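Local coordinates for ectonucleotide pyrophosphatase/phosphodiesterase family member 5 (Mus musculus, PDB 5VEO), which probably hydrolyses phosphodiester and pyrophosphate bonds of a restricted set of nucleotide substrates at a zinc-dependent extracellular active site, and here binds AMP in an inactivated form, at residues I76-M81 / W291-N296; I55-P60 / H252-A257; P84-S89 / D99-E104. The protein carries 1 engineered substitution. All coordinates share one frame; numbering follows the deposited sequence.

Contact 1: I76-M81 / W291-N296; sequences IVANDM and WHYKHN. With AMP (adenosine monophosphate), chain Q.
Tyr293 drives its phenol into the loop at Val77, and this is where the packing is tight. Its hydroxyl donates to the backbone oxygen of Val77, with OH to O at 2.6 Å; the donor stands 52° above the carbonyl plane, and the C=O...OH angle is 125°. The same oxygen lies in the plane of the ring, at its edge, 3.2 Å from Tyr293 CE2. Val77 presses its CB on Tyr293 CE2 at 3.8 Å, the two side chains crossing at about a right angle. With CG anti to its own backbone nitrogen (chi1 -163°), Tyr293 reaches out of the loop between strands 279-283 and 302-306 to a segment that leads into strand 80-83, so the contact joins the four-stranded sheet region to the two-stranded hairpin of this phosphodiesterase domain. Two residues on from Val77, Asn79 ND2 donates to AMP O1P at 2.8 Å, while its OD1 accepts from Tyr59 N, which fixes the amide flip. A phenylalanine in place of Tyr293 would probably leave the Val77 carbonyl without this donor and the ring less firmly fixed. The other end is looser: Val77 CG1 comes no nearer than 4.3 Å to CG of the partly exposed Asn296, whose ND2 is engaged by Glu72 O and Glu105 OE2 instead.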
loop_
_atom_site.group_PDB
_atom_site.type_symbol
_atom_site.label_atom_id
_atom_site.label_comp_id
_atom_site.label_asym_id
_atom_site.label_seq_id
_atom_site.Cartn_x
_atom_site.Cartn_y
_atom_site.Cartn_z
ATOM N N ILE A 76 -4.473 -9.160 -5.512
ATOM C CA ILE A 76 -5.143 -7.955 -4.996
ATOM C C ILE A 76 -4.697 -6.824 -5.916
ATOM O O ILE A 76 -3.735 -6.094 -5.655
ATOM C CB ILE A 76 -4.815 -7.693 -3.520
ATOM C CG1 ILE A 76 -5.251 -8.865 -2.626
ATOM C CG2 ILE A 76 -5.475 -6.404 -3.051
ATOM C CD1 ILE A 76 -6.751 -9.053 -2.506
ATOM N N VAL A 77 -5.378 -6.717 -7.063
ATOM C CA VAL A 77 -4.910 -5.821 -8.122
ATOM C C VAL A 77 -5.419 -4.393 -7.961
ATOM O O VAL A 77 -4.882 -3.487 -8.609
ATOM C CB VAL A 77 -5.273 -6.347 -9.527
ATOM C CG1 VAL A 77 -4.773 -7.776 -9.714
ATOM C CG2 VAL A 77 -6.756 -6.284 -9.807
ATOM N N ALA A 78 -6.397 -4.157 -7.097
ATOM C CA ALA A 78 -6.965 -2.834 -6.896
ATOM C C ALA A 78 -7.762 -2.849 -5.598
ATOM O O ALA A 78 -8.022 -3.908 -5.022
ATOM C CB ALA A 78 -7.854 -2.432 -8.078
ATOM N N ASN A 79 -8.178 -1.652 -5.157
ATOM C CA ASN A 79 -9.095 -1.536 -4.030
ATOM C C ASN A 79 -10.513 -1.903 -4.421
ATOM O O ASN A 79 -11.324 -2.188 -3.544
ATOM C CB ASN A 79 -9.136 -0.117 -3.481
ATOM C CG ASN A 79 -7.814 0.339 -2.894
ATOM O OD1 ASN A 79 -6.917 -0.452 -2.563
ATOM N ND2 ASN A 79 -7.715 1.636 -2.723
ATOM N N ASP A 80 -10.823 -1.836 -5.712
ATOM C CA ASP A 80 -12.123 -2.202 -6.264
ATOM C C ASP A 80 -11.866 -3.126 -7.436
ATOM O O ASP A 80 -11.169 -2.746 -8.381
ATOM C CB ASP A 80 -12.911 -0.972 -6.709
ATOM C CG ASP A 80 -13.359 -0.137 -5.541
ATOM O OD1 ASP A 80 -12.624 0.791 -5.168
ATOM O OD2 ASP A 80 -14.430 -0.422 -4.977
ATOM N N MET A 81 -12.406 -4.339 -7.357
ATOM C CA MET A 81 -12.129 -5.383 -8.331
ATOM C C MET A 81 -13.405 -6.125 -8.683
ATOM O O MET A 81 -14.377 -6.148 -7.923
ATOM C CB MET A 81 -11.154 -6.430 -7.802
ATOM C CG MET A 81 -9.789 -5.932 -7.464
ATOM S SD MET A 81 -8.763 -7.287 -6.869
ATOM C CE MET A 81 -9.205 -7.352 -5.138
ATOM N N TRP A 291 4.849 -2.964 -15.304
ATOM C CA TRP A 291 3.889 -2.859 -14.208
ATOM C C TRP A 291 3.511 -4.208 -13.608
ATOM O O TRP A 291 2.933 -4.233 -12.516
ATOM C CB TRP A 291 2.618 -2.155 -14.682
ATOM C CG TRP A 291 2.752 -0.686 -14.858
ATOM C CD1 TRP A 291 3.662 0.143 -14.250
ATOM C CD2 TRP A 291 1.933 0.159 -15.675
ATOM N NE1 TRP A 291 3.459 1.438 -14.643
ATOM C CE2 TRP A 291 2.402 1.481 -15.511
ATOM C CE3 TRP A 291 0.846 -0.069 -16.516
ATOM C CZ2 TRP A 291 1.834 2.566 -16.187
ATOM C CZ3 TRP A 291 0.287 0.999 -17.187
ATOM C CH2 TRP A 291 0.769 2.305 -17.003
ATOM N N HIS A 292 3.818 -5.315 -14.285
ATOM C CA HIS A 292 3.543 -6.656 -13.755
ATOM C C HIS A 292 2.107 -6.729 -13.267
ATOM O O HIS A 292 1.801 -7.077 -12.118
ATOM C CB HIS A 292 4.535 -7.009 -12.662
ATOM C CG HIS A 292 5.948 -6.855 -13.111
ATOM N ND1 HIS A 292 6.473 -7.594 -14.148
ATOM C CD2 HIS A 292 6.921 -5.997 -12.726
ATOM C CE1 HIS A 292 7.720 -7.219 -14.363
ATOM N NE2 HIS A 292 8.019 -6.256 -13.509
ATOM N N TYR A 293 1.214 -6.337 -14.158
ATOM C CA TYR A 293 -0.160 -6.128 -13.776
ATOM C C TYR A 293 -1.130 -7.008 -14.549
ATOM O O TYR A 293 -2.121 -7.435 -13.964
ATOM C CB TYR A 293 -0.501 -4.628 -13.921
ATOM C CG TYR A 293 -1.738 -4.213 -13.193
ATOM C CD1 TYR A 293 -2.873 -3.821 -13.881
ATOM C CD2 TYR A 293 -1.780 -4.237 -11.809
ATOM C CE1 TYR A 293 -4.012 -3.443 -13.207
ATOM C CE2 TYR A 293 -2.915 -3.859 -11.119
ATOM C CZ TYR A 293 -4.044 -3.492 -11.829
ATOM O OH TYR A 293 -5.189 -3.104 -11.185
ATOM N N LYS A 294 -0.775 -7.461 -15.737
ATOM C CA LYS A 294 -1.736 -7.955 -16.722
ATOM C C LYS A 294 -2.078 -9.437 -16.614
ATOM O O LYS A 294 -3.137 -9.834 -17.108
ATOM C CB LYS A 294 -1.203 -7.642 -18.129
ATOM C CG LYS A 294 -0.217 -8.624 -18.681
ATOM C CD LYS A 294 0.049 -8.332 -20.163
ATOM C CE LYS A 294 1.242 -7.480 -20.275
ATOM N NZ LYS A 294 1.565 -7.112 -21.681
ATOM N N HIS A 295 -1.239 -10.267 -15.994
ATOM C CA HIS A 295 -1.443 -11.717 -16.031
ATOM C C HIS A 295 -2.338 -12.175 -14.882
ATOM O O HIS A 295 -1.940 -12.944 -14.010
ATOM C CB HIS A 295 -0.101 -12.441 -16.003
ATOM C CG HIS A 295 0.766 -12.142 -17.183
ATOM N ND1 HIS A 295 0.408 -12.472 -18.472
ATOM C CD2 HIS A 295 1.972 -11.531 -17.273
ATOM C CE1 HIS A 295 1.363 -12.094 -19.303
ATOM N NE2 HIS A 295 2.324 -11.521 -18.601
ATOM N N ASN A 296 -3.575 -11.688 -14.901
ATOM C CA ASN A 296 -4.535 -12.018 -13.860
ATOM C C ASN A 296 -5.929 -11.731 -14.390
ATOM O O ASN A 296 -6.150 -10.696 -15.019
ATOM C CB ASN A 296 -4.275 -11.208 -12.586
ATOM C CG ASN A 296 -4.996 -11.775 -11.385
ATOM O OD1 ASN A 296 -6.220 -11.641 -11.257
ATOM N ND2 ASN A 296 -4.246 -12.414 -10.494
HETATM P P AMP Q . -5.971 4.149 -0.288
HETATM O O1P AMP Q . -5.848 3.288 -1.508
HETATM O O2P AMP Q . -6.618 5.501 -0.610
HETATM O O3P AMP Q . -4.647 4.344 0.446
HETATM O "O5'" AMP Q . -6.940 3.417 0.755
HETATM C "C5'" AMP Q . -6.818 3.726 2.152
HETATM C "C4'" AMP Q . -8.127 3.716 2.890
HETATM O "O4'" AMP Q . -8.520 2.364 3.090
HETATM C "C3'" AMP Q . -8.035 4.321 4.293
HETATM O "O3'" AMP Q . -8.669 5.581 4.331
HETATM C "C2'" AMP Q . -8.772 3.331 5.200
HETATM O "O2'" AMP Q . -9.768 3.895 6.010
HETATM C "C1'" AMP Q . -9.350 2.326 4.223
HETATM N N9 AMP Q . -9.361 0.975 4.738
HETATM C C8 AMP Q . -8.305 0.209 5.062
HETATM N N7 AMP Q . -8.734 -1.006 5.485
HETATM C C5 AMP Q . -10.091 -0.981 5.409
HETATM C C6 AMP Q . -11.195 -1.921 5.689
HETATM N N6 AMP Q . -10.922 -3.156 6.147
HETATM N N1 AMP Q . -12.458 -1.514 5.475
HETATM C C2 AMP Q . -12.761 -0.287 5.013
HETATM N N3 AMP Q . -11.820 0.627 4.724
HETATM C C4 AMP Q . -10.497 0.323 4.922
#

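Contact 2: I55-P60 / H252-A257; sequences ITKAYP and HSPVAA. Engineered in segment 55-60: Ala58 (natural residue Thr). With AMP (adenosine monophosphate), chain Q.
The Tyr59 ring turns an edge to the adenine of AMP: C8 lies in the ring plane, and Tyr59 OH comes within 2.8 Å of AMP N7. Tyr59 sits in the first turn of helix 58-67, in a domain of the alkaline phosphatase clan, and Lys57 occupies the N-cap position before it. The phosphate meets that N terminus. Ala58 N donates to AMP O1P at 2.9 Å with an N-H...O angle of 162°, so the helix end would probably favour the anionic group; Ala58 is an engineered substitution for threonine, and its CB lies 3.3 Å from AMP O3P.

Across the contact, the start of strand 255-260 and the loop leading into it meet the segment before the helix in two places. Ile55 CG2 approaches Val255 CG2 at 3.9 Å, the methyls packing between obliquely crossed side chains. Lys57, bent at chi2 (-98°), extends toward Pro254, and its CE reaches Pro254 CD at 3.9 Å, tip to tip. The ammonium group donates to His325 O, the backbone of a zinc ligand, tying the lysine to the metal site. Its second link is indirect: one water accepts from Lys57 NZ at 3.2 Å and donates to Ser253 O at 2.8 Å.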
loop_
_atom_site.group_PDB
_atom_site.type_symbol
_atom_site.label_atom_id
_atom_site.label_comp_id
_atom_site.label_asym_id
_atom_site.label_seq_id
_atom_site.Cartn_x
_atom_site.Cartn_y
_atom_site.Cartn_z
ATOM N N ILE A 55 -1.174 -1.126 -9.304
ATOM C CA ILE A 55 -1.499 0.288 -9.137
ATOM C C ILE A 55 -1.136 0.756 -7.734
ATOM O O ILE A 55 -1.159 -0.007 -6.776
ATOM C CB ILE A 55 -2.998 0.554 -9.437
ATOM C CG1 ILE A 55 -3.915 -0.083 -8.390
ATOM C CG2 ILE A 55 -3.346 0.073 -10.832
ATOM C CD1 ILE A 55 -5.383 0.227 -8.599
ATOM N N THR A 56 -0.832 2.048 -7.612
ATOM C CA THR A 56 -0.242 2.577 -6.388
ATOM C C THR A 56 -1.336 3.006 -5.403
ATOM O O THR A 56 -1.461 4.184 -5.007
ATOM C CB THR A 56 0.738 3.710 -6.716
ATOM O OG1 THR A 56 0.107 4.722 -7.519
ATOM C CG2 THR A 56 1.975 3.186 -7.441
ATOM N N LYS A 57 -2.126 1.998 -4.994
ATOM C CA LYS A 57 -3.200 2.107 -4.008
ATOM C C LYS A 57 -2.919 1.195 -2.814
ATOM O O LYS A 57 -2.016 0.348 -2.836
ATOM C CB LYS A 57 -4.566 1.763 -4.638
ATOM C CG LYS A 57 -4.947 2.616 -5.850
ATOM C CD LYS A 57 -5.847 3.697 -5.485
ATOM C CE LYS A 57 -6.485 4.450 -6.619
ATOM N NZ LYS A 57 -6.905 5.776 -6.018
ATOM N N ALA A 58 -3.726 1.334 -1.759
ATOM C CA ALA A 58 -3.463 0.651 -0.490
ATOM C C ALA A 58 -3.473 -0.870 -0.605
ATOM O O ALA A 58 -2.573 -1.539 -0.084
ATOM C CB ALA A 58 -4.483 1.091 0.557
ATOM N N TYR A 59 -4.514 -1.450 -1.190
ATOM C CA TYR A 59 -4.642 -2.887 -0.993
ATOM C C TYR A 59 -3.596 -3.640 -1.814
ATOM O O TYR A 59 -2.956 -4.558 -1.281
ATOM C CB TYR A 59 -6.099 -3.339 -1.244
ATOM C CG TYR A 59 -6.794 -3.308 0.096
ATOM C CD1 TYR A 59 -6.891 -2.129 0.819
ATOM C CD2 TYR A 59 -7.217 -4.476 0.704
ATOM C CE1 TYR A 59 -7.434 -2.111 2.103
ATOM C CE2 TYR A 59 -7.773 -4.466 1.964
ATOM C CZ TYR A 59 -7.885 -3.282 2.660
ATOM O OH TYR A 59 -8.408 -3.311 3.933
ATOM N N PRO A 60 -3.323 -3.269 -3.070
ATOM C CA PRO A 60 -2.213 -3.945 -3.764
ATOM C C PRO A 60 -0.880 -3.757 -3.053
ATOM O O PRO A 60 -0.087 -4.703 -2.952
ATOM C CB PRO A 60 -2.223 -3.294 -5.153
ATOM C CG PRO A 60 -3.568 -2.782 -5.330
ATOM C CD PRO A 60 -4.062 -2.377 -3.977
ATOM N N HIS A 252 -12.409 3.576 -10.767
ATOM C CA HIS A 252 -12.631 4.864 -11.465
ATOM C C HIS A 252 -11.365 5.643 -11.840
ATOM O O HIS A 252 -11.113 5.904 -13.021
ATOM C CB HIS A 252 -13.560 5.764 -10.638
ATOM C CG HIS A 252 -14.998 5.325 -10.636
ATOM N ND1 HIS A 252 -16.043 6.187 -10.901
ATOM C CD2 HIS A 252 -15.565 4.119 -10.389
ATOM C CE1 HIS A 252 -17.189 5.531 -10.815
ATOM N NE2 HIS A 252 -16.928 4.272 -10.507
ATOM N N SER A 253 -10.621 6.119 -10.854
ATOM C CA SER A 253 -9.511 7.056 -11.126
ATOM C C SER A 253 -8.374 6.771 -10.169
ATOM O O SER A 253 -8.617 6.504 -8.995
ATOM C CB SER A 253 -9.960 8.512 -10.985
ATOM O OG SER A 253 -8.977 9.426 -11.469
ATOM N N PRO A 254 -7.122 6.869 -10.647
ATOM C CA PRO A 254 -6.659 7.284 -11.975
ATOM C C PRO A 254 -6.409 6.125 -12.934
ATOM O O PRO A 254 -5.911 6.334 -14.049
ATOM C CB PRO A 254 -5.362 8.005 -11.658
ATOM C CG PRO A 254 -4.798 7.211 -10.513
ATOM C CD PRO A 254 -5.994 6.793 -9.693
ATOM N N VAL A 255 -6.770 4.920 -12.526
ATOM C CA VAL A 255 -6.660 3.752 -13.398
ATOM C C VAL A 255 -8.070 3.212 -13.580
ATOM O O VAL A 255 -8.609 2.506 -12.723
ATOM C CB VAL A 255 -5.696 2.706 -12.845
ATOM C CG1 VAL A 255 -5.601 1.499 -13.796
ATOM C CG2 VAL A 255 -4.325 3.362 -12.633
ATOM N N ALA A 256 -8.693 3.590 -14.684
ATOM C CA ALA A 256 -10.060 3.181 -14.973
ATOM C C ALA A 256 -10.046 1.750 -15.496
ATOM O O ALA A 256 -9.463 1.466 -16.550
ATOM C CB ALA A 256 -10.693 4.134 -15.985
ATOM N N ALA A 257 -10.679 0.865 -14.758
ATOM C CA ALA A 257 -10.766 -0.543 -15.113
ATOM C C ALA A 257 -12.136 -0.724 -15.739
ATOM O O ALA A 257 -13.151 -0.588 -15.051
ATOM C CB ALA A 257 -10.580 -1.421 -13.883
HETATM P P AMP Q . -5.971 4.149 -0.288
HETATM O O1P AMP Q . -5.848 3.288 -1.508
HETATM O O2P AMP Q . -6.618 5.501 -0.610
HETATM O O3P AMP Q . -4.647 4.344 0.446
HETATM O "O5'" AMP Q . -6.940 3.417 0.755
HETATM C "C5'" AMP Q . -6.818 3.726 2.152
HETATM C "C4'" AMP Q . -8.127 3.716 2.890
HETATM O "O4'" AMP Q . -8.520 2.364 3.090
HETATM C "C3'" AMP Q . -8.035 4.321 4.293
HETATM O "O3'" AMP Q . -8.669 5.581 4.331
HETATM C "C2'" AMP Q . -8.772 3.331 5.200
HETATM O "O2'" AMP Q . -9.768 3.895 6.010
HETATM C "C1'" AMP Q . -9.350 2.326 4.223
HETATM N N9 AMP Q . -9.361 0.975 4.738
HETATM C C8 AMP Q . -8.305 0.209 5.062
HETATM N N7 AMP Q . -8.734 -1.006 5.485
HETATM C C5 AMP Q . -10.091 -0.981 5.409
HETATM C C6 AMP Q . -11.195 -1.921 5.689
HETATM N N6 AMP Q . -10.922 -3.156 6.147
HETATM N N1 AMP Q . -12.458 -1.514 5.475
HETATM C C2 AMP Q . -12.761 -0.287 5.013
HETATM N N3 AMP Q . -11.820 0.627 4.724
HETATM C C4 AMP Q . -10.497 0.323 4.922
HETATM O O HOH W 1 -9.600 7.369 -6.574
#

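Contact 3: P84-S89 / D99-E104; sequences PILNKS and DSKFWE. With FUC (alpha-L-fucopyranose), chain C; NAG (2-acetamido-2-deoxy-beta-D-glucopyranose), chain B.
Apolar packing joins Leu86 to Lys101 at the surface: Leu86 CD1 lies 3.8 Å from Lys101 CB, and its other branch, CD2, follows the aliphatic chain to CD. The Phe102 ring points its CE2/CZ edge at Lys88, whose CB is 4.0 Å from CE2. Between ring and backbone the contact is closer, with Lys88 O near the ring plane at the edge, 3.3 Å from Phe102 CZ. Phe102 also meets Phe90 and Met81, so it packs against the two-stranded antiparallel hairpin 80-83/88-91, whose turn carries a G1 beta bulge at Asn87 and Lys88 opposite Asp83.

No hydrogen bond crosses between the segments; on the 99-104 side Asp99 OD1 accepts from Lys101 N at 3.1 Å, an Asx turn, the nitrogen standing 37° out of the carboxylate plane. Lys88 NZ and Asp99 OD2 remain 6.1 Å apart, too far for a salt bridge, so any attraction is through space and probably modest.

Covalent and sugar contacts lie at the hairpin turn and the start of strand 88-91. Asn87 points away from 99-104, with CG anti to the backbone nitrogen (chi1 -176°), and carries the N-linked NAG through ND2. The fucose folds back on the strand: Ser89 N donates to its O3 at 168°, and Ser89 OG shares a hydrogen bond of 2.6 Å with its O4.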
loop_
_atom_site.group_PDB
_atom_site.type_symbol
_atom_site.label_atom_id
_atom_site.label_comp_id
_atom_site.label_asym_id
_atom_site.label_seq_id
_atom_site.Cartn_x
_atom_site.Cartn_y
_atom_site.Cartn_z
ATOM N N PRO A 84 -14.214 -12.261 -12.756
ATOM C CA PRO A 84 -15.247 -12.802 -13.641
ATOM C C PRO A 84 -15.418 -14.304 -13.511
ATOM O O PRO A 84 -16.444 -14.841 -13.967
ATOM C CB PRO A 84 -14.729 -12.414 -15.026
ATOM C CG PRO A 84 -13.241 -12.441 -14.857
ATOM C CD PRO A 84 -13.014 -11.842 -13.503
ATOM N N ILE A 85 -14.442 -14.993 -12.921
ATOM C CA ILE A 85 -14.560 -16.429 -12.685
ATOM C C ILE A 85 -15.408 -16.688 -11.448
ATOM O O ILE A 85 -16.295 -17.548 -11.452
ATOM C CB ILE A 85 -13.164 -17.062 -12.548
ATOM C CG1 ILE A 85 -12.293 -16.761 -13.781
ATOM C CG2 ILE A 85 -13.291 -18.550 -12.270
ATOM C CD1 ILE A 85 -12.951 -17.002 -15.118
ATOM N N LEU A 86 -15.151 -15.943 -10.375
ATOM C CA LEU A 86 -15.979 -16.003 -9.179
ATOM C C LEU A 86 -17.330 -15.337 -9.375
ATOM O O LEU A 86 -18.262 -15.628 -8.620
ATOM C CB LEU A 86 -15.263 -15.314 -8.020
ATOM C CG LEU A 86 -13.889 -15.843 -7.627
ATOM C CD1 LEU A 86 -13.316 -15.012 -6.490
ATOM C CD2 LEU A 86 -13.988 -17.296 -7.226
ATOM N N ASN A 87 -17.444 -14.451 -10.365
ATOM C CA ASN A 87 -18.555 -13.510 -10.484
ATOM C C ASN A 87 -18.815 -12.804 -9.151
ATOM O O ASN A 87 -19.931 -12.763 -8.629
ATOM C CB ASN A 87 -19.823 -14.183 -11.005
ATOM C CG ASN A 87 -20.927 -13.186 -11.224
ATOM O OD1 ASN A 87 -20.663 -12.015 -11.547
ATOM N ND2 ASN A 87 -22.172 -13.627 -11.039
ATOM N N LYS A 88 -17.755 -12.192 -8.618
ATOM C CA LYS A 88 -17.824 -11.490 -7.349
ATOM C C LYS A 88 -17.041 -10.197 -7.436
ATOM O O LYS A 88 -15.972 -10.156 -8.045
ATOM C CB LYS A 88 -17.237 -12.319 -6.211
ATOM C CG LYS A 88 -18.036 -13.576 -5.868
ATOM C CD LYS A 88 -19.375 -13.245 -5.245
ATOM C CE LYS A 88 -20.065 -14.522 -4.779
ATOM N NZ LYS A 88 -21.540 -14.402 -4.710
ATOM N N SER A 89 -17.565 -9.176 -6.781
ATOM C CA SER A 89 -16.899 -7.901 -6.585
ATOM C C SER A 89 -16.199 -7.829 -5.228
ATOM O O SER A 89 -16.584 -8.485 -4.253
ATOM C CB SER A 89 -17.914 -6.763 -6.689
ATOM O OG SER A 89 -18.386 -6.623 -8.006
ATOM N N ASP A 99 -14.173 -11.537 1.423
ATOM C CA ASP A 99 -14.269 -12.793 0.682
ATOM C C ASP A 99 -12.863 -13.368 0.516
ATOM O O ASP A 99 -12.044 -12.844 -0.248
ATOM C CB ASP A 99 -14.951 -12.575 -0.663
ATOM C CG ASP A 99 -15.137 -13.871 -1.459
ATOM O OD1 ASP A 99 -14.462 -14.884 -1.160
ATOM O OD2 ASP A 99 -15.952 -13.867 -2.407
ATOM N N SER A 100 -12.592 -14.443 1.254
ATOM C CA SER A 100 -11.263 -15.041 1.316
ATOM C C SER A 100 -10.673 -15.327 -0.057
ATOM O O SER A 100 -9.449 -15.267 -0.231
ATOM C CB SER A 100 -11.346 -16.334 2.127
ATOM O OG SER A 100 -11.885 -16.084 3.414
ATOM N N LYS A 101 -11.511 -15.669 -1.034
ATOM C CA LYS A 101 -10.994 -16.049 -2.344
ATOM C C LYS A 101 -10.263 -14.905 -3.041
ATOM O O LYS A 101 -9.425 -15.159 -3.917
ATOM C CB LYS A 101 -12.132 -16.566 -3.215
ATOM C CG LYS A 101 -12.650 -17.941 -2.771
ATOM C CD LYS A 101 -12.646 -18.931 -3.936
ATOM C CE LYS A 101 -12.675 -20.403 -3.492
ATOM N NZ LYS A 101 -11.419 -21.120 -3.896
ATOM N N PHE A 102 -10.544 -13.654 -2.682
ATOM C CA PHE A 102 -9.788 -12.560 -3.281
ATOM C C PHE A 102 -8.344 -12.516 -2.813
ATOM O O PHE A 102 -7.526 -11.879 -3.475
ATOM C CB PHE A 102 -10.475 -11.223 -3.009
ATOM C CG PHE A 102 -11.539 -10.913 -4.006
ATOM C CD1 PHE A 102 -11.201 -10.437 -5.263
ATOM C CD2 PHE A 102 -12.864 -11.148 -3.719
ATOM C CE1 PHE A 102 -12.179 -10.168 -6.206
ATOM C CE2 PHE A 102 -13.847 -10.899 -4.658
ATOM C CZ PHE A 102 -13.508 -10.419 -5.902
ATOM N N TRP A 103 -8.024 -13.168 -1.697
ATOM C CA TRP A 103 -6.713 -13.122 -1.058
ATOM C C TRP A 103 -5.874 -14.374 -1.281
ATOM O O TRP A 103 -4.659 -14.349 -1.043
ATOM C CB TRP A 103 -6.901 -12.919 0.456
ATOM C CG TRP A 103 -7.615 -11.648 0.769
ATOM C CD1 TRP A 103 -8.967 -11.440 0.797
ATOM C CD2 TRP A 103 -7.009 -10.393 1.069
ATOM N NE1 TRP A 103 -9.239 -10.123 1.106
ATOM C CE2 TRP A 103 -8.048 -9.458 1.265
ATOM C CE3 TRP A 103 -5.686 -9.964 1.178
ATOM C CZ2 TRP A 103 -7.797 -8.135 1.594
ATOM C CZ3 TRP A 103 -5.440 -8.649 1.493
ATOM C CH2 TRP A 103 -6.483 -7.749 1.695
ATOM N N GLU A 104 -6.485 -15.473 -1.691
ATOM C CA GLU A 104 -5.852 -16.773 -1.564
ATOM C C GLU A 104 -4.984 -17.160 -2.764
ATOM O O GLU A 104 -4.498 -18.297 -2.819
ATOM C CB GLU A 104 -6.936 -17.813 -1.280
ATOM C CG GLU A 104 -7.419 -17.656 0.156
ATOM C CD GLU A 104 -8.593 -18.521 0.530
ATOM O OE1 GLU A 104 -9.397 -18.912 -0.352
ATOM O OE2 GLU A 104 -8.703 -18.810 1.735
HETATM C C1 FUC C . -23.710 -9.373 -7.559
HETATM C C2 FUC C . -22.646 -9.110 -6.502
HETATM C C3 FUC C . -21.321 -9.662 -6.952
HETATM C C4 FUC C . -20.951 -9.031 -8.296
HETATM C C5 FUC C . -22.061 -9.319 -9.306
HETATM C C6 FUC C . -21.859 -8.604 -10.629
HETATM O O2 FUC C . -22.994 -9.686 -5.286
HETATM O O3 FUC C . -20.328 -9.320 -5.992
HETATM O O4 FUC C . -20.780 -7.616 -8.121
HETATM O O5 FUC C . -23.330 -8.884 -8.819
HETATM C C1 NAG B . -23.309 -12.762 -11.152
HETATM C C2 NAG B . -24.485 -13.392 -11.880
HETATM C C3 NAG B . -25.661 -12.418 -11.922
HETATM C C4 NAG B . -25.972 -11.887 -10.528
HETATM C C5 NAG B . -24.723 -11.410 -9.791
HETATM C C6 NAG B . -25.011 -11.160 -8.332
HETATM C C7 NAG B . -23.887 -15.051 -13.581
HETATM C C8 NAG B . -23.453 -15.271 -14.996
HETATM N N2 NAG B . -24.088 -13.779 -13.222
HETATM O O3 NAG B . -26.816 -13.080 -12.436
HETATM O O4 NAG B . -26.814 -10.749 -10.624
HETATM O O5 NAG B . -23.699 -12.410 -9.837
HETATM O O6 NAG B . -23.845 -10.803 -7.604
HETATM O O7 NAG B . -24.049 -15.983 -12.796
#

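From the N terminus, segment 55-60 comes first and waits for 252-257, so contact 2 closes a loop with 191 residues between its ends. Before that loop closes, 76-81 opens contact 1, which ends later at 291-296; contacts 1 and 2 therefore cross. The short loop of contact 3, from 84-89 to 99-104, lies wholly within both. Strands 80-83 and 88-91, neighbours in one hairpin, link contacts 1 and 3, where Met81 CE meets Phe102 CD1 at 3.7 Å. Contacts 1 and 2 share AMP. Together they tie helix 58-67 and the hairpin to the sheet containing strands 255-260 and 302-306; contact 3 joins the hairpin's glycosylated end to the loop before helix 109-115.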